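Local coordinates for protein adhesin (Neisseria meningitidis, PDB 5MY7) that inhibits lysozyme, the host enzyme that cleaves bacterial peptidoglycan, and probably also serves the meningococcus as an adhesin, at residues V44-G49 / A59-N64; G88-G93 / I107-P112. One frame throughout, in Å; residues are numbered along the deposited sequence.

Interaction 1 (V44-G49 / A59-N64); sequences VKVTYG and ASAVIN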
loop_
_atom_site.group_PDB
_atom_site.type_symbol
_atom_site.label_atom_id
_atom_site.label_comp_id
_atom_site.label_asym_id
_atom_site.label_seq_id
_atom_site.Cartn_x
_atom_site.Cartn_y
_atom_site.Cartn_z
ATOM N N VAL A 44 -4.916 -0.804 -9.807
ATOM C CA VAL A 44 -5.122 0.046 -8.629
ATOM C C VAL A 44 -4.113 1.201 -8.591
ATOM O O VAL A 44 -2.918 0.992 -8.921
ATOM C CB VAL A 44 -5.101 -0.821 -7.301
ATOM C CG1 VAL A 44 -3.741 -1.490 -7.035
ATOM C CG2 VAL A 44 -5.544 0.010 -6.088
ATOM N N LYS A 45 -4.594 2.375 -8.152
ATOM C CA LYS A 45 -3.777 3.562 -7.975
ATOM C C LYS A 45 -3.645 3.824 -6.468
ATOM O O LYS A 45 -4.681 3.956 -5.760
ATOM C CB LYS A 45 -4.442 4.755 -8.678
ATOM C CG LYS A 45 -3.633 6.022 -8.801
ATOM C CD LYS A 45 -4.339 7.072 -9.702
ATOM C CE LYS A 45 -5.692 7.574 -9.123
ATOM N NZ LYS A 45 -5.759 8.056 -7.662
ATOM N N VAL A 46 -2.400 3.981 -6.003
ATOM C CA VAL A 46 -2.129 4.202 -4.565
ATOM C C VAL A 46 -1.318 5.466 -4.374
ATOM O O VAL A 46 -0.321 5.689 -5.070
ATOM C CB VAL A 46 -1.337 3.009 -3.917
ATOM C CG1 VAL A 46 -1.151 3.214 -2.392
ATOM C CG2 VAL A 46 -2.053 1.694 -4.208
ATOM N N THR A 47 -1.761 6.300 -3.419
ATOM C CA THR A 47 -1.106 7.537 -3.024
ATOM C C THR A 47 -0.457 7.362 -1.648
ATOM O O THR A 47 -1.144 6.968 -0.694
ATOM C CB THR A 47 -2.089 8.720 -3.044
ATOM O OG1 THR A 47 -2.628 8.867 -4.370
ATOM C CG2 THR A 47 -1.386 10.039 -2.607
ATOM N N TYR A 48 0.854 7.618 -1.581
ATOM C CA TYR A 48 1.623 7.526 -0.356
ATOM C C TYR A 48 1.915 8.913 0.190
ATOM O O TYR A 48 2.368 9.821 -0.564
ATOM C CB TYR A 48 2.937 6.757 -0.580
ATOM C CG TYR A 48 2.749 5.362 -1.162
ATOM C CD1 TYR A 48 2.452 4.270 -0.333
ATOM C CD2 TYR A 48 2.806 5.113 -2.539
ATOM C CE1 TYR A 48 2.241 2.998 -0.840
ATOM C CE2 TYR A 48 2.614 3.838 -3.047
ATOM C CZ TYR A 48 2.314 2.783 -2.202
ATOM O OH TYR A 48 2.116 1.493 -2.691
ATOM N N GLY A 49 1.682 9.073 1.506
ATOM C CA GLY A 49 2.113 10.275 2.232
ATOM C C GLY A 49 3.486 10.140 2.862
ATOM O O GLY A 49 3.827 9.077 3.412
ATOM N N ALA A 59 -0.933 4.930 3.170
ATOM C CA ALA A 59 -1.202 4.530 1.763
ATOM C C ALA A 59 -2.689 4.654 1.532
ATOM O O ALA A 59 -3.487 4.130 2.308
ATOM C CB ALA A 59 -0.760 3.082 1.522
ATOM N N SER A 60 -3.106 5.339 0.446
ATOM C CA SER A 60 -4.537 5.568 0.116
ATOM C C SER A 60 -4.803 4.948 -1.275
ATOM O O SER A 60 -4.236 5.413 -2.284
ATOM C CB SER A 60 -4.842 7.103 0.140
ATOM O OG SER A 60 -6.168 7.370 -0.219
ATOM N N ALA A 61 -5.653 3.913 -1.327
ATOM C CA ALA A 61 -5.934 3.147 -2.585
ATOM C C ALA A 61 -7.386 3.407 -2.975
ATOM O O ALA A 61 -8.286 3.448 -2.111
ATOM C CB ALA A 61 -5.768 1.650 -2.313
ATOM N N VAL A 62 -7.638 3.582 -4.278
ATOM C CA VAL A 62 -9.023 3.734 -4.723
ATOM C C VAL A 62 -9.548 2.326 -5.077
ATOM O O VAL A 62 -9.020 1.680 -5.993
ATOM C CB VAL A 62 -9.116 4.705 -5.933
ATOM C CG1 VAL A 62 -10.568 4.793 -6.352
ATOM C CG2 VAL A 62 -8.569 6.073 -5.517
ATOM N N ILE A 63 -10.537 1.833 -4.318
ATOM C CA ILE A 63 -11.063 0.467 -4.449
ATOM C C ILE A 63 -12.584 0.615 -4.691
ATOM O O ILE A 63 -13.300 1.264 -3.875
ATOM C CB ILE A 63 -10.747 -0.415 -3.202
ATOM C CG1 ILE A 63 -9.221 -0.470 -2.998
ATOM C CG2 ILE A 63 -11.396 -1.805 -3.379
ATOM C CD1 ILE A 63 -8.833 -1.159 -1.674
ATOM N N ASN A 64 -13.072 0.135 -5.829
ATOM C CA ASN A 64 -14.507 0.405 -6.271
ATOM C C ASN A 64 -14.896 1.860 -6.200
ATOM O O ASN A 64 -16.025 2.232 -5.821
ATOM C CB ASN A 64 -15.427 -0.435 -5.416
ATOM C CG ASN A 64 -15.197 -1.928 -5.607
ATOM O OD1 ASN A 64 -15.129 -2.711 -4.647
ATOM N ND2 ASN A 64 -15.077 -2.340 -6.838
HETATM O O HOH W 1 -7.538 2.553 -8.232
#
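With CG1 of Val-46 anti to the backbone N (chi1 -176°), that methyl is carried over to Ala-59, where it meets CB at 3.9 Å, while CG2 is left to face CB of Ala-61. Tyr-48 is set the other way: its CG lies anti to the carbonyl carbon (chi1 -56°), and the ring leans back along its own strand. One face takes CG1 of Val-46 toward its rim, and CE1 reaches CB of Ala-59 at 3.8 Å. The small alanines thus receive the larger side chains of the partner strand.

Behind this apolar face runs the backbone pairing. Thr-47 and Ser-60 form a hydrogen-bonded pair, Thr-47 N to Ser-60 O at 2.9 Å and Ser-60 N to Thr-47 O at 2.8 Å. Beyond it the grip slackens: Val-62 N to Lys-45 O is a weak bond of 3.3 Å, and a water joins Lys-45 N to Val-62 O. The hydroxyls look outward to the flanking strands, Thr-47 OG1 to Thr-33 and Ser-60 OG to Arg-67. This is an antiparallel beta hairpin, the central pair of a four-stranded meander in the ACP-like domain.

Interaction 2 (G88-G93 / I107-P112); sequences GGYVLG and IMITAP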
loop_
_atom_site.group_PDB
_atom_site.type_symbol
_atom_site.label_atom_id
_atom_site.label_comp_id
_atom_site.label_asym_id
_atom_site.label_seq_id
_atom_site.Cartn_x
_atom_site.Cartn_y
_atom_site.Cartn_z
ATOM N N GLY A 88 -9.324 -5.512 10.844
ATOM C CA GLY A 88 -10.688 -5.205 10.397
ATOM C C GLY A 88 -10.857 -4.346 9.168
ATOM O O GLY A 88 -11.983 -4.237 8.633
ATOM N N GLY A 89 -9.773 -3.709 8.749
ATOM C CA GLY A 89 -9.731 -2.947 7.531
ATOM C C GLY A 89 -8.920 -3.644 6.416
ATOM O O GLY A 89 -8.395 -4.766 6.536
ATOM N N TYR A 90 -8.784 -2.922 5.309
ATOM C CA TYR A 90 -7.865 -3.330 4.236
ATOM C C TYR A 90 -6.420 -3.192 4.737
ATOM O O TYR A 90 -6.093 -2.235 5.489
ATOM C CB TYR A 90 -8.075 -2.488 2.944
ATOM C CG TYR A 90 -9.343 -2.876 2.179
ATOM C CD1 TYR A 90 -10.575 -2.293 2.488
ATOM C CD2 TYR A 90 -9.298 -3.773 1.125
ATOM C CE1 TYR A 90 -11.721 -2.651 1.796
ATOM C CE2 TYR A 90 -10.441 -4.136 0.421
ATOM C CZ TYR A 90 -11.657 -3.568 0.760
ATOM O OH TYR A 90 -12.809 -3.903 0.070
ATOM N N VAL A 91 -5.534 -4.071 4.231
ATOM C CA VAL A 91 -4.114 -4.061 4.616
ATOM C C VAL A 91 -3.229 -4.139 3.371
ATOM O O VAL A 91 -3.354 -5.098 2.559
ATOM C CB VAL A 91 -3.795 -5.238 5.587
ATOM C CG1 VAL A 91 -2.293 -5.313 5.901
ATOM C CG2 VAL A 91 -4.598 -5.087 6.891
ATOM N N LEU A 92 -2.335 -3.160 3.233
ATOM C CA LEU A 92 -1.374 -3.106 2.122
ATOM C C LEU A 92 0.020 -3.524 2.598
ATOM O O LEU A 92 0.508 -2.984 3.601
ATOM C CB LEU A 92 -1.369 -1.730 1.459
ATOM C CG LEU A 92 -0.525 -1.544 0.159
ATOM C CD1 LEU A 92 -1.116 -0.412 -0.674
ATOM C CD2 LEU A 92 0.962 -1.275 0.359
ATOM N N GLY A 93 0.660 -4.455 1.875
ATOM C CA GLY A 93 2.039 -4.857 2.158
ATOM C C GLY A 93 2.980 -4.580 0.969
ATOM O O GLY A 93 2.591 -4.783 -0.222
ATOM N N ILE A 107 3.495 -4.501 -4.652
ATOM C CA ILE A 107 2.536 -4.442 -3.531
ATOM C C ILE A 107 1.537 -5.595 -3.552
ATOM O O ILE A 107 1.355 -6.280 -4.588
ATOM C CB ILE A 107 1.756 -3.087 -3.442
ATOM C CG1 ILE A 107 0.629 -2.940 -4.504
ATOM C CG2 ILE A 107 2.682 -1.888 -3.436
ATOM C CD1 ILE A 107 -0.331 -1.764 -4.235
ATOM N N MET A 108 0.874 -5.803 -2.420
ATOM C CA MET A 108 -0.356 -6.620 -2.329
ATOM C C MET A 108 -1.340 -5.949 -1.401
ATOM O O MET A 108 -0.906 -5.180 -0.505
ATOM C CB MET A 108 -0.060 -8.039 -1.892
ATOM C CG MET A 108 0.582 -8.121 -0.491
ATOM S SD MET A 108 1.114 -9.779 -0.004
ATOM C CE MET A 108 2.334 -10.348 -1.127
ATOM N N ILE A 109 -2.651 -6.180 -1.614
ATOM C CA ILE A 109 -3.707 -5.649 -0.728
ATOM C C ILE A 109 -4.650 -6.798 -0.363
ATOM O O ILE A 109 -5.184 -7.527 -1.241
ATOM C CB ILE A 109 -4.519 -4.486 -1.362
ATOM C CG1 ILE A 109 -3.594 -3.320 -1.797
ATOM C CG2 ILE A 109 -5.577 -3.963 -0.402
ATOM C CD1 ILE A 109 -4.253 -2.217 -2.620
ATOM N N THR A 110 -4.868 -6.944 0.972
ATOM C CA THR A 110 -5.736 -7.938 1.532
ATOM C C THR A 110 -7.001 -7.255 2.066
ATOM O O THR A 110 -6.934 -6.197 2.692
ATOM C CB THR A 110 -4.998 -8.723 2.658
ATOM O OG1 THR A 110 -3.802 -9.325 2.146
ATOM C CG2 THR A 110 -5.871 -9.823 3.199
ATOM N N ALA A 111 -8.155 -7.886 1.804
ATOM C CA ALA A 111 -9.450 -7.385 2.269
ATOM C C ALA A 111 -9.705 -7.744 3.753
ATOM O O ALA A 111 -8.984 -8.590 4.329
ATOM C CB ALA A 111 -10.537 -7.951 1.375
ATOM N N PRO A 112 -10.719 -7.139 4.378
ATOM C CA PRO A 112 -11.053 -7.478 5.786
ATOM C C PRO A 112 -11.332 -8.966 6.042
ATOM O O PRO A 112 -11.159 -9.430 7.188
ATOM C CB PRO A 112 -12.298 -6.648 6.044
ATOM C CG PRO A 112 -12.131 -5.446 5.191
ATOM C CD PRO A 112 -11.473 -5.963 3.902
HETATM O O HOH W 2 -1.656 -7.532 2.231
#
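CD of Pro-112 sits squarely over the ring of Tyr-90, 3.8 Å from the ring centroid and only 5° off its normal, a textbook CH-pi contact. The proline ring also meets the chain before the tyrosine, its CB lying 3.6 Å from O of Gly-88. Tyr-90 also meets the residues leading up to the proline: CE2 touches CB of Ala-111 at 3.9 Å, and CD2 approaches the CG2 methyl of Ile-109. The ring reaches them because its CG stands beside the backbone N, anti to the carbonyl carbon (chi1 -75°).

Farther along, Leu-92 makes the apolar contact on the same face. Its CD1 lies 3.9 Å from CD1 of Ile-107 and nearly as close to CG1 of Ile-109, resting against both isoleucines of the opposite strand.

What holds these groups in register is the antiparallel backbone. Two hydrogen-bonded pairs, Val-91 with Thr-110 and Gly-93 with Met-108, flank the Leu-92 and Ile-109 pair. Val-91 N meets Thr-110 O at 3.0 Å, and Thr-110 N returns to Val-91 O. That same Val-91 O accepts a second bond from a water, which also pairs with Thr-110 OG1 at 2.8 Å, so a backbone carbonyl and a hydroxyl are bridged across the strands.

Outside the pair, Leu-92 bonds through its backbone to Tyr-84 of strand 82-84, and Ile-109 to strand 116-121, making these the two inner strands of a four-stranded antiparallel sheet. Their apolar face turns to the other sheet, where Leu-92 packs on Met-70 of strand 66-71 and Tyr-90 on Val-68 and Met-70 of the same strand.

From the N terminus, strand 31-37 leads into strand 43-50, and interaction 1 closes the short hairpin loop between 44-49 and 59-64. The chain then runs through strand 66-71, leaves the first sheet and enters the second at 82-84. Interaction 2 closes a longer connection, from 88-93 to 107-112, before strand 116-121 ends the fold. The two loops follow in series, neither nested nor crossed, yet they meet in space with centres about 11 Å apart. Val-46 packs on Ile-107 and Leu-92, Tyr-48 on Ile-107, and Ile-63 on Tyr-90, so the inner strands of both sheets share one apolar core. The disulfide Cys-38 to Cys-121 adds a covalent tie between early and late chain.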